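PDB 1ZPU: iron transport multicopper oxidase FET3 from Saccharomyces cerevisiae, which oxidises ferrous to ferric iron at the expense of dioxygen, using four copper ions, so that iron can be imported with high affinity by the yeast cell. Local coordinates for residues A[226-238]-A[432-444]. Residues are numbered along the deposited sequence; the frame is centred on the assembly and turned at random.
Sequences DMLYITVAQRYTV and YPMRRDTLYVRPQ
Tyr229 turns its ring edge to the face of Tyr440 in an offset edge-to-face pair, centroids 5.3 Å apart and planes at 75°. Its phenol suits a buried place because Asp257 and Ser200 bond the OH. Two residues on, Thr231 lays its methyl against the same partner, CG2 3.4 Å from Tyr440 CD2, while its hydroxyl bonds to the carbonyl of Val232. A type II turn from Thr231 to Gln234 follows. Its third residue, Ala233, has the positive phi of that position, where a bare methyl is easier to accommodate than a larger side chain, and this methyl meets CG2 of Thr438. The flat amide of Gln234 stacks over one face of the Arg436 guanidinium, planes 5° apart.

Arg235 makes the salt bridge between the two segments. Bent at chi2 and chi3, its chain curls round to meet Asp437 end-on: Arg235 NH2 reaches Asp437 OD1 at 2.7 Å and NH1 reaches OD2 at 2.9 Å, each on a syn lone pair, with guanidinium and carboxylate nearly coplanar. NH1 also bonds to Ala233 O, tying the arginine back to the turn. A leucine in its place would probably leave the buried Asp437 carboxylate without its countercharge and held less firmly, by Thr438 and His62. Tyr236 then offers its OH to Arg436 NH1 at 3.1 Å, in the guanidinium plane; Asp299 and Asp216 balance that arginine's charge.

The contact joins the second and third cupredoxin domains of this multicopper oxidase beside the trinuclear copper cluster. Asp437 OD2 takes bonds from Arg235 and Thr438 OG1 and is hydrogen-bonded to NE2 of His62, a type 3 copper ligand, while Asp437 O bonds to ND1 of the type 2 ligand His395. Asp437 is thus a second-shell residue, and Arg235, by fixing its carboxylate, probably helps hold His62 in its orientation.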
# COMPACT_ATOMS: atom_id res chain seq x y z
N ASP A 226 -1.30 12.05 -21.01
CA ASP A 226 -1.59 10.94 -21.88
C ASP A 226 -1.30 9.64 -21.18
O ASP A 226 -1.80 8.60 -21.59
CB ASP A 226 -0.73 11.03 -23.13
CG ASP A 226 -1.01 12.28 -23.94
OD1 ASP A 226 -0.08 12.77 -24.62
OD2 ASP A 226 -2.16 12.78 -23.88
N MET A 227 -0.49 9.68 -20.13
CA MET A 227 -0.01 8.45 -19.50
C MET A 227 0.23 8.56 -17.98
O MET A 227 0.73 9.58 -17.49
CB MET A 227 1.26 7.97 -20.21
CG MET A 227 1.65 6.55 -19.87
SD MET A 227 3.12 5.96 -20.74
CE MET A 227 2.60 6.11 -22.44
N LEU A 228 -0.11 7.51 -17.24
CA LEU A 228 0.20 7.47 -15.80
C LEU A 228 1.18 6.37 -15.48
O LEU A 228 1.16 5.32 -16.11
CB LEU A 228 -1.05 7.26 -14.95
CG LEU A 228 -2.20 8.25 -15.06
CD1 LEU A 228 -3.43 7.70 -14.36
CD2 LEU A 228 -1.82 9.62 -14.50
N TYR A 229 2.04 6.61 -14.49
CA TYR A 229 2.84 5.55 -13.88
C TYR A 229 2.25 5.31 -12.48
O TYR A 229 2.35 6.16 -11.61
CB TYR A 229 4.31 5.96 -13.81
CG TYR A 229 5.25 4.91 -13.22
CD1 TYR A 229 5.79 3.89 -14.02
CD2 TYR A 229 5.58 4.94 -11.87
CE1 TYR A 229 6.63 2.92 -13.47
CE2 TYR A 229 6.42 3.98 -11.32
CZ TYR A 229 6.95 2.98 -12.12
OH TYR A 229 7.79 2.06 -11.53
N ILE A 230 1.61 4.16 -12.28
CA ILE A 230 0.95 3.85 -11.01
C ILE A 230 1.66 2.69 -10.32
O ILE A 230 1.68 1.57 -10.86
CB ILE A 230 -0.52 3.42 -11.22
CG1 ILE A 230 -1.19 4.35 -12.24
CG2 ILE A 230 -1.27 3.41 -9.92
CD1 ILE A 230 -2.66 4.07 -12.46
N THR A 231 2.25 2.95 -9.14
CA THR A 231 2.88 1.90 -8.35
C THR A 231 1.79 1.14 -7.62
O THR A 231 0.64 1.58 -7.59
CB THR A 231 3.88 2.44 -7.27
OG1 THR A 231 3.17 2.87 -6.09
CG2 THR A 231 4.76 3.58 -7.80
N VAL A 232 2.13 0.02 -7.00
CA VAL A 232 1.11 -0.72 -6.25
C VAL A 232 0.65 0.15 -5.10
O VAL A 232 1.44 0.93 -4.57
CB VAL A 232 1.59 -2.08 -5.75
CG1 VAL A 232 1.97 -2.93 -6.92
CG2 VAL A 232 2.74 -1.93 -4.80
N ALA A 233 -0.63 0.05 -4.76
CA ALA A 233 -1.20 0.73 -3.61
C ALA A 233 -1.62 2.17 -3.88
O ALA A 233 -2.38 2.73 -3.12
CB ALA A 233 -0.26 0.66 -2.40
N GLN A 234 -1.11 2.78 -4.94
CA GLN A 234 -1.56 4.14 -5.21
C GLN A 234 -2.81 4.24 -6.07
O GLN A 234 -3.15 3.30 -6.78
CB GLN A 234 -0.43 5.11 -5.63
CG GLN A 234 0.52 4.73 -6.75
CD GLN A 234 1.77 5.66 -6.78
OE1 GLN A 234 2.24 6.15 -5.73
NE2 GLN A 234 2.30 5.90 -7.99
N ARG A 235 -3.51 5.37 -5.95
CA ARG A 235 -4.74 5.61 -6.67
C ARG A 235 -4.61 6.91 -7.43
O ARG A 235 -4.23 7.93 -6.85
CB ARG A 235 -5.91 5.72 -5.68
CG ARG A 235 -6.26 4.45 -4.96
CD ARG A 235 -5.36 4.19 -3.76
NE ARG A 235 -5.74 5.01 -2.61
CZ ARG A 235 -4.91 5.44 -1.67
NH1 ARG A 235 -3.62 5.15 -1.71
NH2 ARG A 235 -5.38 6.20 -0.68
N TYR A 236 -4.90 6.88 -8.73
CA TYR A 236 -5.13 8.11 -9.47
C TYR A 236 -6.57 8.10 -9.87
O TYR A 236 -7.04 7.14 -10.47
CB TYR A 236 -4.24 8.24 -10.73
CG TYR A 236 -2.77 8.50 -10.48
CD1 TYR A 236 -2.17 9.71 -10.82
CD2 TYR A 236 -1.98 7.51 -9.89
CE1 TYR A 236 -0.80 9.93 -10.57
CE2 TYR A 236 -0.63 7.71 -9.64
CZ TYR A 236 -0.04 8.91 -9.97
OH TYR A 236 1.29 9.02 -9.69
N THR A 237 -7.29 9.15 -9.50
CA THR A 237 -8.64 9.37 -10.01
C THR A 237 -8.58 10.42 -11.12
O THR A 237 -7.94 11.47 -10.99
CB THR A 237 -9.61 9.83 -8.91
OG1 THR A 237 -9.60 8.88 -7.83
CG2 THR A 237 -11.02 9.94 -9.46
N VAL A 238 -9.28 10.12 -12.20
CA VAL A 238 -9.05 10.77 -13.48
C VAL A 238 -10.39 11.04 -14.16
O VAL A 238 -11.30 10.19 -14.15
CB VAL A 238 -8.13 9.84 -14.32
CG1 VAL A 238 -8.56 9.74 -15.76
CG2 VAL A 238 -6.67 10.25 -14.19
N TYR A 432 4.21 24.62 -1.81
CA TYR A 432 2.99 23.89 -1.52
C TYR A 432 3.11 22.44 -2.02
O TYR A 432 2.63 22.12 -3.12
CB TYR A 432 1.78 24.58 -2.16
CG TYR A 432 1.53 25.97 -1.61
CD1 TYR A 432 2.02 27.09 -2.28
CD2 TYR A 432 0.83 26.14 -0.42
CE1 TYR A 432 1.80 28.37 -1.77
CE2 TYR A 432 0.61 27.41 0.09
CZ TYR A 432 1.10 28.52 -0.58
OH TYR A 432 0.87 29.77 -0.07
N PRO A 433 3.73 21.56 -1.21
CA PRO A 433 4.09 20.23 -1.66
C PRO A 433 2.89 19.37 -1.96
O PRO A 433 1.82 19.57 -1.38
CB PRO A 433 4.83 19.63 -0.46
CG PRO A 433 5.19 20.78 0.39
CD PRO A 433 4.10 21.77 0.20
N MET A 434 3.08 18.41 -2.85
CA MET A 434 2.10 17.38 -3.12
C MET A 434 1.92 16.54 -1.86
O MET A 434 2.81 16.49 -1.01
CB MET A 434 2.59 16.53 -4.30
CG MET A 434 1.80 15.28 -4.56
SD MET A 434 2.47 13.86 -3.67
CE MET A 434 3.73 13.24 -4.77
N ARG A 435 0.75 15.91 -1.73
CA ARG A 435 0.46 15.04 -0.60
C ARG A 435 -0.15 13.71 -1.08
O ARG A 435 -1.02 13.71 -1.97
CB ARG A 435 -0.51 15.73 0.36
CG ARG A 435 0.14 16.38 1.54
CD ARG A 435 -0.43 17.76 1.80
NE ARG A 435 -1.89 17.78 1.85
CZ ARG A 435 -2.62 18.78 1.37
NH1 ARG A 435 -2.03 19.82 0.81
NH2 ARG A 435 -3.94 18.74 1.45
N ARG A 436 0.31 12.61 -0.49
CA ARG A 436 -0.26 11.29 -0.74
C ARG A 436 0.19 10.30 0.34
O ARG A 436 0.89 10.69 1.28
CB ARG A 436 0.10 10.80 -2.14
CG ARG A 436 1.59 10.56 -2.45
CD ARG A 436 1.79 10.20 -3.93
NE ARG A 436 0.69 9.35 -4.38
CZ ARG A 436 0.39 9.09 -5.65
NH1 ARG A 436 1.11 9.61 -6.63
NH2 ARG A 436 -0.63 8.30 -5.93
N ASP A 437 -0.22 9.03 0.21
CA ASP A 437 0.14 8.03 1.21
C ASP A 437 1.14 7.00 0.70
O ASP A 437 1.67 6.20 1.46
CB ASP A 437 -1.10 7.37 1.83
CG ASP A 437 -1.93 6.59 0.82
OD1 ASP A 437 -3.15 6.83 0.79
OD2 ASP A 437 -1.36 5.74 0.08
N THR A 438 1.42 7.03 -0.60
CA THR A 438 2.31 6.05 -1.19
C THR A 438 3.12 6.73 -2.27
O THR A 438 2.57 7.40 -3.14
CB THR A 438 1.49 4.84 -1.73
OG1 THR A 438 0.60 4.37 -0.70
CG2 THR A 438 2.40 3.70 -2.18
N LEU A 439 4.44 6.55 -2.19
CA LEU A 439 5.40 7.29 -2.99
C LEU A 439 6.58 6.39 -3.32
O LEU A 439 7.05 5.68 -2.46
CB LEU A 439 5.90 8.50 -2.20
CG LEU A 439 6.94 9.43 -2.83
CD1 LEU A 439 6.28 10.47 -3.74
CD2 LEU A 439 7.80 10.09 -1.76
N TYR A 440 7.04 6.42 -4.57
CA TYR A 440 8.20 5.64 -4.97
C TYR A 440 9.52 6.42 -4.91
O TYR A 440 9.56 7.61 -5.25
CB TYR A 440 8.00 5.03 -6.37
CG TYR A 440 7.94 5.99 -7.56
CD1 TYR A 440 9.11 6.53 -8.10
CD2 TYR A 440 6.74 6.33 -8.15
CE1 TYR A 440 9.07 7.40 -9.19
CE2 TYR A 440 6.68 7.17 -9.24
CZ TYR A 440 7.85 7.71 -9.76
OH TYR A 440 7.82 8.57 -10.85
N VAL A 441 10.58 5.76 -4.46
CA VAL A 441 11.95 6.19 -4.75
C VAL A 441 12.38 5.60 -6.06
O VAL A 441 12.06 4.44 -6.37
CB VAL A 441 13.01 5.64 -3.78
CG1 VAL A 441 13.75 6.76 -3.08
CG2 VAL A 441 12.44 4.58 -2.84
N ARG A 442 13.13 6.38 -6.83
CA ARG A 442 13.71 5.90 -8.06
C ARG A 442 14.95 5.06 -7.75
O ARG A 442 15.50 5.14 -6.65
CB ARG A 442 13.99 7.07 -9.01
CG ARG A 442 12.71 7.67 -9.58
CD ARG A 442 12.96 8.89 -10.44
NE ARG A 442 11.71 9.49 -10.90
CZ ARG A 442 11.22 10.66 -10.50
NH1 ARG A 442 11.87 11.40 -9.61
NH2 ARG A 442 10.06 11.09 -10.99
N PRO A 443 15.38 4.22 -8.71
CA PRO A 443 16.60 3.44 -8.54
C PRO A 443 17.79 4.26 -8.03
O PRO A 443 18.14 5.29 -8.61
CB PRO A 443 16.88 2.93 -9.96
CG PRO A 443 15.52 2.76 -10.52
CD PRO A 443 14.73 3.92 -10.00
N GLN A 444 18.37 3.78 -6.93
CA GLN A 444 19.58 4.35 -6.34
C GLN A 444 19.43 5.83 -5.96
O GLN A 444 20.41 6.56 -5.85
CB GLN A 444 20.78 4.15 -7.27
CG GLN A 444 21.02 2.70 -7.71
CD GLN A 444 22.48 2.45 -8.11
OE1 GLN A 444 23.16 1.62 -7.51
NE2 GLN A 444 22.95 3.18 -9.12